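Local coordinates for protein sorbitol dehydrogenase (Gluconobacter oxydans, PDB 5ITG) that probably oxidises D-sorbitol to L-sorbose with NADP as the electron acceptor, as a member of the mannitol dehydrogenase family, at residues 307-311 and 408-412; 414-418 and 475-479; 374-379 and 426-430; 442-447 and 467-472; 303-307 and 380-385. All coordinates share one frame; numbering follows the deposited sequence.

Contact 1: 307-311 and 408-412; sequences FPGIL and SYLEM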
# COMPACT_ATOMS: atom_id res chain seq x y z
N PHE A 307 6.96 -18.77 4.20
CA PHE A 307 6.53 -19.89 5.04
C PHE A 307 7.64 -20.96 5.09
O PHE A 307 8.04 -21.39 6.17
CB PHE A 307 5.21 -20.49 4.53
CG PHE A 307 4.00 -19.60 4.73
CD1 PHE A 307 3.97 -18.64 5.74
CD2 PHE A 307 2.86 -19.76 3.94
CE1 PHE A 307 2.83 -17.86 5.97
CE2 PHE A 307 1.71 -18.98 4.16
CZ PHE A 307 1.70 -18.03 5.17
N PRO A 308 8.15 -21.40 3.92
CA PRO A 308 9.21 -22.41 4.02
C PRO A 308 10.54 -21.80 4.47
O PRO A 308 11.37 -22.48 5.08
CB PRO A 308 9.26 -23.00 2.60
CG PRO A 308 8.79 -21.87 1.74
CD PRO A 308 7.66 -21.27 2.53
N GLY A 309 10.72 -20.51 4.20
CA GLY A 309 11.94 -19.83 4.61
C GLY A 309 12.11 -19.79 6.12
O GLY A 309 13.23 -19.88 6.64
N ILE A 310 10.99 -19.65 6.84
CA ILE A 310 11.01 -19.63 8.30
C ILE A 310 11.42 -21.01 8.81
O ILE A 310 12.16 -21.13 9.79
CB ILE A 310 9.61 -19.25 8.87
CG1 ILE A 310 9.27 -17.80 8.50
CG2 ILE A 310 9.59 -19.43 10.39
CD1 ILE A 310 7.84 -17.38 8.83
N LEU A 311 10.96 -22.06 8.14
CA LEU A 311 11.32 -23.42 8.54
C LEU A 311 12.82 -23.66 8.33
O LEU A 311 13.46 -24.34 9.12
CB LEU A 311 10.51 -24.45 7.73
CG LEU A 311 9.05 -24.61 8.14
CD1 LEU A 311 8.29 -25.46 7.12
CD2 LEU A 311 8.98 -25.23 9.53
N SER A 408 3.89 -26.33 4.01
CA SER A 408 4.92 -25.48 4.61
C SER A 408 4.30 -24.55 5.64
O SER A 408 4.86 -24.35 6.73
CB SER A 408 5.62 -24.65 3.52
OG SER A 408 6.48 -25.45 2.74
N TYR A 409 3.15 -23.98 5.30
CA TYR A 409 2.44 -23.10 6.21
C TYR A 409 2.09 -23.89 7.48
O TYR A 409 2.34 -23.42 8.60
CB TYR A 409 1.16 -22.58 5.55
CG TYR A 409 0.25 -21.82 6.49
CD1 TYR A 409 0.64 -20.61 7.05
CD2 TYR A 409 -1.00 -22.34 6.85
CE1 TYR A 409 -0.19 -19.92 7.95
CE2 TYR A 409 -1.83 -21.66 7.74
CZ TYR A 409 -1.43 -20.46 8.29
OH TYR A 409 -2.25 -19.80 9.18
N LEU A 410 1.51 -25.07 7.31
CA LEU A 410 1.12 -25.90 8.45
C LEU A 410 2.30 -26.32 9.32
O LEU A 410 2.19 -26.34 10.55
CB LEU A 410 0.35 -27.13 7.96
CG LEU A 410 -1.02 -26.77 7.37
CD1 LEU A 410 -1.75 -28.02 6.90
CD2 LEU A 410 -1.83 -26.02 8.43
N GLU A 411 3.42 -26.65 8.70
CA GLU A 411 4.60 -27.04 9.47
C GLU A 411 5.22 -25.81 10.15
O GLU A 411 5.71 -25.90 11.27
CB GLU A 411 5.61 -27.74 8.57
CG GLU A 411 5.17 -29.15 8.19
CD GLU A 411 5.01 -30.06 9.41
OE1 GLU A 411 5.99 -30.22 10.15
OE2 GLU A 411 3.90 -30.60 9.62
N MSE A 412 5.17 -24.66 9.47
CA MSE A 412 5.72 -23.42 10.03
C MSE A 412 4.98 -23.07 11.33
O MSE A 412 5.58 -22.60 12.30
CB MSE A 412 5.58 -22.28 9.02
CG MSE A 412 6.09 -20.92 9.49
SE MSE A 412 4.83 -19.91 10.59
CE MSE A 412 3.39 -19.66 9.29

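Contact 2: 414-418 and 475-479; sequences RGRDE and REKGV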
# COMPACT_ATOMS: atom_id res chain seq x y z
N ARG A 414 4.01 -24.87 13.66
CA ARG A 414 4.48 -25.61 14.83
C ARG A 414 5.50 -24.85 15.68
O ARG A 414 5.74 -25.21 16.83
CB ARG A 414 5.01 -26.98 14.40
CG ARG A 414 3.90 -27.87 13.83
CD ARG A 414 4.41 -29.20 13.28
NE ARG A 414 4.39 -30.27 14.27
CZ ARG A 414 5.40 -30.59 15.07
NH1 ARG A 414 6.54 -29.92 14.99
NH2 ARG A 414 5.27 -31.58 15.94
N GLY A 415 6.11 -23.82 15.11
CA GLY A 415 7.04 -23.00 15.87
C GLY A 415 8.50 -23.37 16.01
O GLY A 415 9.16 -22.93 16.96
N ARG A 416 9.04 -24.17 15.10
CA ARG A 416 10.45 -24.53 15.19
C ARG A 416 11.11 -24.65 13.83
O ARG A 416 10.56 -25.27 12.92
CB ARG A 416 10.61 -25.82 15.99
CG ARG A 416 9.82 -27.01 15.50
CD ARG A 416 9.85 -28.13 16.54
NE ARG A 416 9.23 -29.37 16.09
CZ ARG A 416 9.66 -30.09 15.05
NH1 ARG A 416 10.72 -29.69 14.35
NH2 ARG A 416 9.05 -31.22 14.73
N ASP A 417 12.28 -24.02 13.69
CA ASP A 417 13.00 -24.08 12.43
C ASP A 417 13.99 -25.23 12.44
O ASP A 417 14.24 -25.83 13.49
CB ASP A 417 13.72 -22.76 12.12
CG ASP A 417 14.78 -22.41 13.15
OD1 ASP A 417 15.59 -23.30 13.51
OD2 ASP A 417 14.82 -21.24 13.57
N GLU A 418 14.54 -25.54 11.28
CA GLU A 418 15.47 -26.65 11.15
C GLU A 418 16.87 -26.41 11.72
O GLU A 418 17.75 -27.24 11.58
CB GLU A 418 15.54 -27.07 9.68
CG GLU A 418 14.26 -27.78 9.25
CD GLU A 418 13.96 -27.65 7.77
OE1 GLU A 418 14.91 -27.72 6.96
OE2 GLU A 418 12.77 -27.48 7.43
N ARG A 475 8.65 -32.86 7.93
CA ARG A 475 8.99 -33.10 9.32
C ARG A 475 10.16 -34.07 9.50
O ARG A 475 10.96 -33.91 10.42
CB ARG A 475 7.78 -33.62 10.10
CG ARG A 475 8.00 -33.56 11.61
CD ARG A 475 6.73 -33.75 12.36
NE ARG A 475 5.71 -32.78 11.97
CZ ARG A 475 4.49 -32.76 12.48
NH1 ARG A 475 4.15 -33.64 13.41
NH2 ARG A 475 3.60 -31.88 12.06
N GLU A 476 10.26 -35.06 8.63
CA GLU A 476 11.33 -36.04 8.74
C GLU A 476 12.63 -35.65 8.05
O GLU A 476 13.70 -35.77 8.64
CB GLU A 476 10.85 -37.40 8.21
CG GLU A 476 11.91 -38.48 8.21
CD GLU A 476 11.34 -39.86 7.94
OE1 GLU A 476 10.53 -40.34 8.77
OE2 GLU A 476 11.69 -40.46 6.90
N LYS A 477 12.54 -35.17 6.81
CA LYS A 477 13.73 -34.81 6.04
C LYS A 477 14.00 -33.31 5.86
O LYS A 477 15.00 -32.94 5.24
CB LYS A 477 13.65 -35.46 4.65
CG LYS A 477 13.00 -36.84 4.61
CD LYS A 477 13.89 -37.92 5.19
CE LYS A 477 15.08 -38.20 4.30
NZ LYS A 477 15.93 -39.31 4.84
N GLY A 478 13.13 -32.45 6.38
CA GLY A 478 13.34 -31.02 6.24
C GLY A 478 12.55 -30.45 5.07
O GLY A 478 12.24 -31.17 4.12
N VAL A 479 12.23 -29.17 5.11
CA VAL A 479 11.43 -28.57 4.05
C VAL A 479 11.95 -28.70 2.61
O VAL A 479 11.18 -29.00 1.70
CB VAL A 479 11.12 -27.08 4.35
CG1 VAL A 479 12.40 -26.27 4.35
CG2 VAL A 479 10.13 -26.55 3.33

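Contact 3: 374-379 and 426-430; sequences ASDGCS and SEPTY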
# COMPACT_ATOMS: atom_id res chain seq x y z
N ALA A 374 4.76 -13.53 7.64
CA ALA A 374 3.91 -14.66 7.99
C ALA A 374 2.81 -14.32 9.00
O ALA A 374 1.92 -15.14 9.24
CB ALA A 374 4.77 -15.80 8.51
N SER A 375 2.86 -13.13 9.59
CA SER A 375 1.85 -12.74 10.58
C SER A 375 0.47 -12.67 9.93
O SER A 375 0.30 -12.11 8.84
CB SER A 375 2.21 -11.39 11.22
OG SER A 375 2.19 -10.31 10.29
N ASP A 376 -0.52 -13.23 10.62
CA ASP A 376 -1.90 -13.27 10.13
C ASP A 376 -1.88 -14.12 8.86
O ASP A 376 -2.63 -13.87 7.91
CB ASP A 376 -2.41 -11.85 9.82
CG ASP A 376 -3.93 -11.80 9.66
OD1 ASP A 376 -4.60 -12.81 9.96
OD2 ASP A 376 -4.45 -10.74 9.24
N GLY A 377 -1.03 -15.14 8.87
CA GLY A 377 -0.90 -16.03 7.73
C GLY A 377 -2.22 -16.61 7.25
O GLY A 377 -2.38 -16.90 6.06
N CYS A 378 -3.17 -16.77 8.16
CA CYS A 378 -4.48 -17.31 7.80
C CYS A 378 -5.21 -16.40 6.81
O CYS A 378 -5.70 -16.86 5.77
CB CYS A 378 -5.34 -17.50 9.04
SG CYS A 378 -7.03 -18.03 8.67
N SER A 379 -5.29 -15.12 7.15
CA SER A 379 -5.96 -14.14 6.31
C SER A 379 -5.21 -13.97 4.99
O SER A 379 -5.82 -13.72 3.94
CB SER A 379 -6.04 -12.78 7.01
OG SER A 379 -6.72 -12.89 8.25
N SER A 426 2.33 -14.96 14.62
CA SER A 426 1.10 -14.29 15.01
C SER A 426 -0.07 -14.63 14.09
O SER A 426 0.04 -14.57 12.87
CB SER A 426 1.32 -12.78 15.03
OG SER A 426 0.10 -12.07 15.14
N GLU A 427 -1.19 -15.02 14.69
CA GLU A 427 -2.41 -15.35 13.96
C GLU A 427 -3.56 -14.81 14.81
O GLU A 427 -4.17 -15.53 15.59
CB GLU A 427 -2.55 -16.86 13.78
CG GLU A 427 -1.52 -17.47 12.83
CD GLU A 427 -1.87 -17.27 11.36
OE1 GLU A 427 -2.79 -16.48 11.06
OE2 GLU A 427 -1.21 -17.91 10.51
N PRO A 428 -3.86 -13.51 14.66
CA PRO A 428 -4.93 -12.84 15.40
C PRO A 428 -6.29 -13.54 15.38
O PRO A 428 -6.99 -13.57 16.39
CB PRO A 428 -4.98 -11.46 14.75
CG PRO A 428 -3.56 -11.22 14.38
CD PRO A 428 -3.17 -12.56 13.77
N THR A 429 -6.66 -14.11 14.24
CA THR A 429 -7.96 -14.77 14.10
C THR A 429 -8.03 -16.15 14.73
O THR A 429 -9.10 -16.74 14.82
CB THR A 429 -8.36 -14.90 12.62
OG1 THR A 429 -7.45 -15.77 11.94
CG2 THR A 429 -8.35 -13.54 11.94
N TYR A 430 -6.89 -16.68 15.15
CA TYR A 430 -6.85 -18.00 15.76
C TYR A 430 -7.07 -17.93 17.27
O TYR A 430 -6.59 -17.01 17.94
CB TYR A 430 -5.50 -18.69 15.50
CG TYR A 430 -5.32 -19.25 14.10
CD1 TYR A 430 -6.27 -19.03 13.11
CD2 TYR A 430 -4.19 -19.99 13.78
CE1 TYR A 430 -6.10 -19.53 11.82
CE2 TYR A 430 -4.00 -20.50 12.50
CZ TYR A 430 -4.96 -20.27 11.52
OH TYR A 430 -4.76 -20.75 10.24
O HOH W 1 1.43 -17.62 10.87
O HOH W 2 -4.86 -15.10 11.96

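Contact 4: 442-447 and 467-472; sequences DFESSL and VIVLRK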
# COMPACT_ATOMS: atom_id res chain seq x y z
N ASP A 442 -0.10 -34.88 14.75
CA ASP A 442 -0.49 -35.64 13.57
C ASP A 442 -0.22 -34.77 12.35
O ASP A 442 0.44 -33.73 12.45
CB ASP A 442 -1.96 -36.04 13.63
CG ASP A 442 -2.89 -34.85 13.68
OD1 ASP A 442 -2.86 -34.03 12.73
OD2 ASP A 442 -3.67 -34.74 14.65
N PHE A 443 -0.75 -35.18 11.21
CA PHE A 443 -0.54 -34.44 9.97
C PHE A 443 -1.86 -34.15 9.26
O PHE A 443 -1.85 -33.72 8.11
CB PHE A 443 0.35 -35.25 9.03
CG PHE A 443 1.72 -35.54 9.59
CD1 PHE A 443 2.69 -34.55 9.63
CD2 PHE A 443 2.03 -36.80 10.08
CE1 PHE A 443 3.95 -34.81 10.15
CE2 PHE A 443 3.29 -37.08 10.59
CZ PHE A 443 4.25 -36.08 10.63
N GLU A 444 -2.98 -34.37 9.95
CA GLU A 444 -4.29 -34.15 9.35
C GLU A 444 -5.14 -33.08 10.01
O GLU A 444 -5.87 -32.35 9.34
CB GLU A 444 -5.08 -35.46 9.36
CG GLU A 444 -4.36 -36.63 8.73
CD GLU A 444 -5.07 -37.94 8.97
OE1 GLU A 444 -6.26 -38.05 8.60
OE2 GLU A 444 -4.45 -38.86 9.55
N SER A 445 -5.06 -32.99 11.33
CA SER A 445 -5.86 -32.03 12.08
C SER A 445 -5.86 -30.59 11.59
O SER A 445 -6.93 -30.01 11.40
CB SER A 445 -5.45 -32.05 13.56
OG SER A 445 -5.71 -33.32 14.13
N SER A 446 -4.68 -30.01 11.38
CA SER A 446 -4.61 -28.62 10.95
C SER A 446 -5.15 -28.32 9.55
O SER A 446 -5.20 -27.17 9.14
CB SER A 446 -3.18 -28.06 11.11
OG SER A 446 -2.22 -28.86 10.46
N LEU A 447 -5.57 -29.35 8.83
CA LEU A 447 -6.15 -29.14 7.51
C LEU A 447 -7.50 -28.45 7.70
O LEU A 447 -8.03 -27.83 6.78
CB LEU A 447 -6.34 -30.46 6.77
CG LEU A 447 -5.08 -31.11 6.17
CD1 LEU A 447 -5.41 -32.48 5.61
CD2 LEU A 447 -4.53 -30.21 5.08
N VAL A 467 -0.92 -32.87 0.58
CA VAL A 467 -0.45 -32.01 1.65
C VAL A 467 0.09 -32.86 2.80
O VAL A 467 1.15 -32.58 3.35
CB VAL A 467 -1.58 -31.09 2.19
CG1 VAL A 467 -1.13 -30.40 3.47
CG2 VAL A 467 -1.94 -30.03 1.13
N ILE A 468 -0.67 -33.89 3.15
CA ILE A 468 -0.29 -34.80 4.23
C ILE A 468 1.05 -35.46 3.91
O ILE A 468 1.95 -35.50 4.75
CB ILE A 468 -1.39 -35.88 4.44
CG1 ILE A 468 -2.65 -35.21 5.02
CG2 ILE A 468 -0.88 -37.00 5.34
CD1 ILE A 468 -3.82 -36.14 5.17
N VAL A 469 1.17 -35.96 2.69
CA VAL A 469 2.41 -36.60 2.23
C VAL A 469 3.61 -35.67 2.37
O VAL A 469 4.68 -36.08 2.83
CB VAL A 469 2.27 -37.06 0.75
CG1 VAL A 469 3.65 -37.38 0.16
CG2 VAL A 469 1.39 -38.30 0.68
N LEU A 470 3.43 -34.40 1.99
CA LEU A 470 4.51 -33.42 2.06
C LEU A 470 4.85 -32.99 3.48
O LEU A 470 6.02 -32.76 3.80
CB LEU A 470 4.17 -32.19 1.20
CG LEU A 470 3.98 -32.51 -0.29
CD1 LEU A 470 3.59 -31.26 -1.06
CD2 LEU A 470 5.26 -33.11 -0.85
N ARG A 471 3.83 -32.86 4.34
CA ARG A 471 4.07 -32.48 5.73
C ARG A 471 4.94 -33.55 6.35
O ARG A 471 5.85 -33.26 7.13
CB ARG A 471 2.76 -32.38 6.52
CG ARG A 471 1.88 -31.18 6.20
CD ARG A 471 0.77 -31.03 7.24
NE ARG A 471 1.30 -30.74 8.56
CZ ARG A 471 0.58 -30.62 9.67
NH1 ARG A 471 -0.74 -30.77 9.64
NH2 ARG A 471 1.18 -30.34 10.82
N LYS A 472 4.66 -34.80 6.01
CA LYS A 472 5.42 -35.93 6.54
C LYS A 472 6.88 -35.84 6.12
O LYS A 472 7.78 -36.03 6.94
CB LYS A 472 4.81 -37.25 6.06
CG LYS A 472 3.57 -37.66 6.85
CD LYS A 472 2.85 -38.82 6.18
CE LYS A 472 1.94 -39.57 7.15
NZ LYS A 472 0.90 -38.71 7.78
O HOH W 3 -2.06 -31.28 12.28

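Contact 5: 303-307 and 380-385; sequences VMLCF and KVQVFW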
# COMPACT_ATOMS: atom_id res chain seq x y z
N VAL A 303 4.41 -14.94 0.66
CA VAL A 303 4.24 -16.01 1.64
C VAL A 303 4.74 -17.36 1.15
O VAL A 303 5.15 -18.19 1.96
CB VAL A 303 2.78 -16.14 2.12
CG1 VAL A 303 2.42 -14.95 3.00
CG2 VAL A 303 1.83 -16.25 0.94
N MSE A 304 4.71 -17.60 -0.16
CA MSE A 304 5.21 -18.87 -0.69
C MSE A 304 6.71 -18.94 -0.42
O MSE A 304 7.30 -20.02 -0.31
CB MSE A 304 4.94 -18.99 -2.19
CG MSE A 304 5.54 -20.23 -2.83
SE MSE A 304 4.93 -21.92 -2.07
CE MSE A 304 3.22 -22.06 -2.98
N LEU A 305 7.32 -17.77 -0.30
CA LEU A 305 8.75 -17.69 -0.01
C LEU A 305 9.00 -17.78 1.50
O LEU A 305 9.83 -18.56 1.97
CB LEU A 305 9.32 -16.36 -0.51
CG LEU A 305 10.80 -16.10 -0.18
CD1 LEU A 305 11.68 -17.02 -1.02
CD2 LEU A 305 11.15 -14.65 -0.45
N CYS A 306 8.26 -16.98 2.26
CA CYS A 306 8.48 -16.91 3.70
C CYS A 306 8.02 -18.06 4.58
O CYS A 306 8.65 -18.32 5.60
CB CYS A 306 7.94 -15.59 4.25
SG CYS A 306 8.88 -14.14 3.64
N PHE A 307 6.96 -18.77 4.20
CA PHE A 307 6.53 -19.89 5.04
C PHE A 307 7.64 -20.96 5.09
O PHE A 307 8.04 -21.39 6.17
CB PHE A 307 5.21 -20.49 4.53
CG PHE A 307 4.00 -19.60 4.73
CD1 PHE A 307 3.97 -18.64 5.74
CD2 PHE A 307 2.86 -19.76 3.94
CE1 PHE A 307 2.83 -17.86 5.97
CE2 PHE A 307 1.71 -18.98 4.16
CZ PHE A 307 1.70 -18.03 5.17
N LYS A 380 -3.89 -14.09 5.05
CA LYS A 380 -3.08 -13.93 3.85
C LYS A 380 -3.29 -15.10 2.90
O LYS A 380 -3.42 -14.91 1.70
CB LYS A 380 -1.60 -13.76 4.23
CG LYS A 380 -1.33 -12.37 4.80
CD LYS A 380 0.08 -12.18 5.33
CE LYS A 380 0.25 -10.76 5.85
NZ LYS A 380 1.49 -10.58 6.66
N VAL A 381 -3.35 -16.31 3.45
CA VAL A 381 -3.59 -17.49 2.64
C VAL A 381 -4.98 -17.37 2.00
O VAL A 381 -5.14 -17.62 0.81
CB VAL A 381 -3.52 -18.77 3.50
CG1 VAL A 381 -4.08 -19.95 2.73
CG2 VAL A 381 -2.07 -19.04 3.90
N GLN A 382 -5.97 -16.97 2.80
CA GLN A 382 -7.32 -16.82 2.28
C GLN A 382 -7.37 -15.82 1.13
O GLN A 382 -7.93 -16.11 0.07
CB GLN A 382 -8.27 -16.34 3.39
CG GLN A 382 -8.40 -17.30 4.56
CD GLN A 382 -9.31 -16.74 5.65
OE1 GLN A 382 -9.30 -15.54 5.91
NE2 GLN A 382 -10.08 -17.62 6.30
N VAL A 383 -6.78 -14.65 1.31
CA VAL A 383 -6.81 -13.65 0.25
C VAL A 383 -5.85 -13.89 -0.91
O VAL A 383 -6.25 -13.78 -2.07
CB VAL A 383 -6.57 -12.24 0.83
CG1 VAL A 383 -6.63 -11.19 -0.29
CG2 VAL A 383 -7.64 -11.92 1.89
N PHE A 384 -4.60 -14.23 -0.62
CA PHE A 384 -3.60 -14.41 -1.69
C PHE A 384 -3.59 -15.73 -2.46
O PHE A 384 -3.21 -15.75 -3.63
CB PHE A 384 -2.17 -14.20 -1.16
CG PHE A 384 -2.02 -13.03 -0.22
CD1 PHE A 384 -2.84 -11.92 -0.30
CD2 PHE A 384 -0.99 -13.03 0.72
CE1 PHE A 384 -2.63 -10.83 0.53
CE2 PHE A 384 -0.78 -11.95 1.56
CZ PHE A 384 -1.60 -10.84 1.46
N TRP A 385 -3.97 -16.83 -1.81
CA TRP A 385 -3.90 -18.14 -2.45
C TRP A 385 -5.18 -18.80 -2.95
O TRP A 385 -5.11 -19.66 -3.84
CB TRP A 385 -3.21 -19.13 -1.50
CG TRP A 385 -1.72 -18.96 -1.30
CD1 TRP A 385 -0.91 -18.00 -1.82
CD2 TRP A 385 -0.88 -19.82 -0.51
NE1 TRP A 385 0.40 -18.21 -1.42
CE2 TRP A 385 0.44 -19.31 -0.61
CE3 TRP A 385 -1.11 -20.97 0.26
CZ2 TRP A 385 1.52 -19.92 0.03
CZ3 TRP A 385 -0.03 -21.57 0.90
CH2 TRP A 385 1.27 -21.04 0.78

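Contact 1: 307-311 and 408-412
Phe307 reaches from helix 288-312 to lie alongside Tyr409 of helix 400-412, the two side chains pointing the same way. Tyr409 CD1 sits over one face of the Phe307 ring, off-centre, and comes 3.4 Å from Phe307 CZ. With planes at 47° and centroids 4.8 Å apart, the rings form neither a parallel stack nor a T-shaped pair. With CG anti to the backbone N (chi1 171°), Tyr409 swings its ring along this flank, and its hydroxyl goes on to hydrogen bonds with Glu427 and Tyr430. The tip of Met412, a selenomethionine, also reaches Phe307: bends at chi2 and chi3 bring its CE to 3.7 Å from Phe307 CD1. Pro308 follows, where the helix is kinked because the proline N gives no bond to the preceding turn. Its CB packs 3.7 Å from Ser408 OG, a hydroxyl already hydrogen-bonded to Phe404 O in its own helix. Ile310 then sets its CG2 3.9 Å from Met412 CG. Leu311 drives its fork against the backbone of the other helix: CD1 lies 3.6 Å from Ser408 O, and CD2 lies 3.8 Å from Met412 CA. Glu411 gives its CB to Leu311 CD1 but turns its carboxylate away, to Arg471 and Arg475. The segment axes approach to 8.5 Å and cross at 42°. Across the two segments the contact is van der Waals, while the polar tips of Ser408, Tyr409 and Glu411 are satisfied elsewhere, so the buried interface costs no stranded hydroxyl or carboxylate.

Contact 2: 414-418 and 475-479
Arg414 and Arg475 cross at about a right angle, and their guanidinium groups come face over face, tilted 37° apart instead of truly stacked. Arg414 CZ stands 3.5 Å above the centre of the Arg475 plane. The separation of 2.8 Å between Arg414 NE and Arg475 NH2 is too close for two donors, so the detail there is doubtful. A bend at chi3 (92°) turns the Arg414 head toward its partner. Carboxylates probably balance the charge: Asp441 pairs with Arg414 and Glu411 with Arg475. Arg416 stretches from CG to NE and presents a guanidinium edge, its NH2 4.0 Å from Arg475 CG. At the far end Glu418 runs across Val479: Val479 N donates to Glu418 OE2 over 2.9 Å, nearly straight at 168°, but arrives from above the carboxylate plane. The same oxygen lies 3.3 Å from Val479 CG1. Helix 461-477 stops just before this bond at Gly478, whose positive phi would jam a side chain against the preceding carbonyl. This is a glycine-terminated helix end, joined at the surface to the loop that follows helix 400-412 in the C-terminal domain of the mannitol dehydrogenase family.

Contact 3: 374-379 and 426-430
Glu427 sends its carboxylate to the start of helix 377-394. From CB the chain leaves with CG anti to the carbonyl carbon (chi1 -69°) and bends at chi2, which folds the head back toward Gly377 and Cys378. CD lies above one face of the Tyr430 ring, toward its rim. OE1 accepts from Cys378 N over 2.9 Å on its syn lone pair, nearly straight at 165°. Glu427 OE1 also takes a 2.6 Å bond from a water that donates to Asp376 OD1 and accepts from Thr429 N; this water lies between two carboxylates and may ease their like charges. A second water donates to Glu427 OE2 over 2.7 Å. That water donates to Ala374 O as well, and Tyr409 is a further partner of OE2. A CB on Gly377 would clash with OE2. Replacing Glu427 by an alanine would probably leave Cys378 N without its acceptor and deprive each water of one of its partners. Nearby, Asp376 N gives a 2.7 Å bond to Ser426 O, and Cys378 CB packs 3.5 Å from Tyr430 CE1, with its sulfur oblique to the ring. Asp376 occupies the N-cap position, its OD1 accepting from Ser379 OG over 2.7 Å. A type II turn, Ala374 to Gly377, thus leads into a helix N-terminus that meets an acid from a distant type I turn, Glu427 to Tyr430.

Contact 4: 442-447 and 467-472
Phe443 supplies the main apolar surface facing helix 461-477. Lys472 CG sits over one face of its ring in a CH-pi contact, 3.8 Å from the centroid and 16° off the normal, while the lysine chain, bent at chi4, keeps its end close to the ring. Arg471 CB packs 3.8 Å from Phe443 CD1. Further along, Leu447 divides its branches: CD2 slides past Val467 with 3.8 Å to CG1, and CD1 crosses Ile468 with 3.9 Å to CG1. Ile468 CD1 is also met by Glu444 CG at 3.6 Å. Among the polar groups, Arg471 bends at chi3 (65°) to bring its guanidinium beneath the turn, one face lying under Phe443 CA and its plane 82° from the phenyl ring. Its NH1 comes 2.6 Å from Ser446 OG and donates to a water, 3.0 Å away, that also takes Ser446 N and donates to Asp442 OD1. That carboxylate oxygen closes an Asx turn, accepting Glu444 N and Ser445 N from the same face of its plane; OD2 takes the Ser445 hydroxyl. The chemistry implies a division of labour: aliphatic and aromatic carbons grip the helix, while the arginine reaches the folded turn partly through water, its charge probably balanced by Glu411.

Contact 5: 303-307 and 380-385
Trp385 touches Val303, Met304 and Phe307 within 303-307. With CG beside the backbone N, opposite the carbonyl carbon (chi1 -72°), it carries its indole toward helix 288-312. Val303 CG2 comes closest, 3.4 Å from Trp385 NE1, and approaches the indole obliquely. Phe307 points its ring edge at the indole face in an offset edge-to-face pair: planes at 80°, centroids 5.7 Å apart, and Phe307 CD2 3.8 Å from Trp385 CH2. Met304, a selenomethionine, brings CE to 4.1 Å from Trp385 CZ2; its selenium lies oblique to the six-membered ring in a Met-aromatic contact. Val381 CG2 lies 3.8 Å from Phe307 CE2, at the ring edge, and also over one indole face. The indole N-H helps to fix the ring: it is hydrogen-bonded to Ala300 O, about one turn before Val303 and Met304. A leucine in place of Trp385 would probably leave Ala300 O without this donor and open a gap beside Val303 and Phe307. Lys380 lays its CD near Val303 CG1, its amine bound to Ile373 O and Ser375 O. The segments run at 142°, axes 12.2 Å apart, a separation bridged by large side chains; helix 370-374 packs on helix 288-312 through Cys306 and Phe307.

Overall arrangement
All five contacts lie in the helical C-terminal part of the chain, on one side of its centre, their own centres 8 to 19 Å apart. Contacts 1 and 5 share Phe307 on helix 288-312, which pairs with helices 400-412 and 377-394 in turn. Contact 3 holds the start of helix 377-394, touches contact 1 through Tyr409, and alternates with it along the sequence. Contacts 2 and 4 both use helix 461-477, contact 4 falling between the two segments of contact 2; Glu411 of contact 1 forms salt bridges to both. Helix 400-412 thus links helices 288-312 and 377-394 to helix 461-477 and its loops, tying the final helix into the domain.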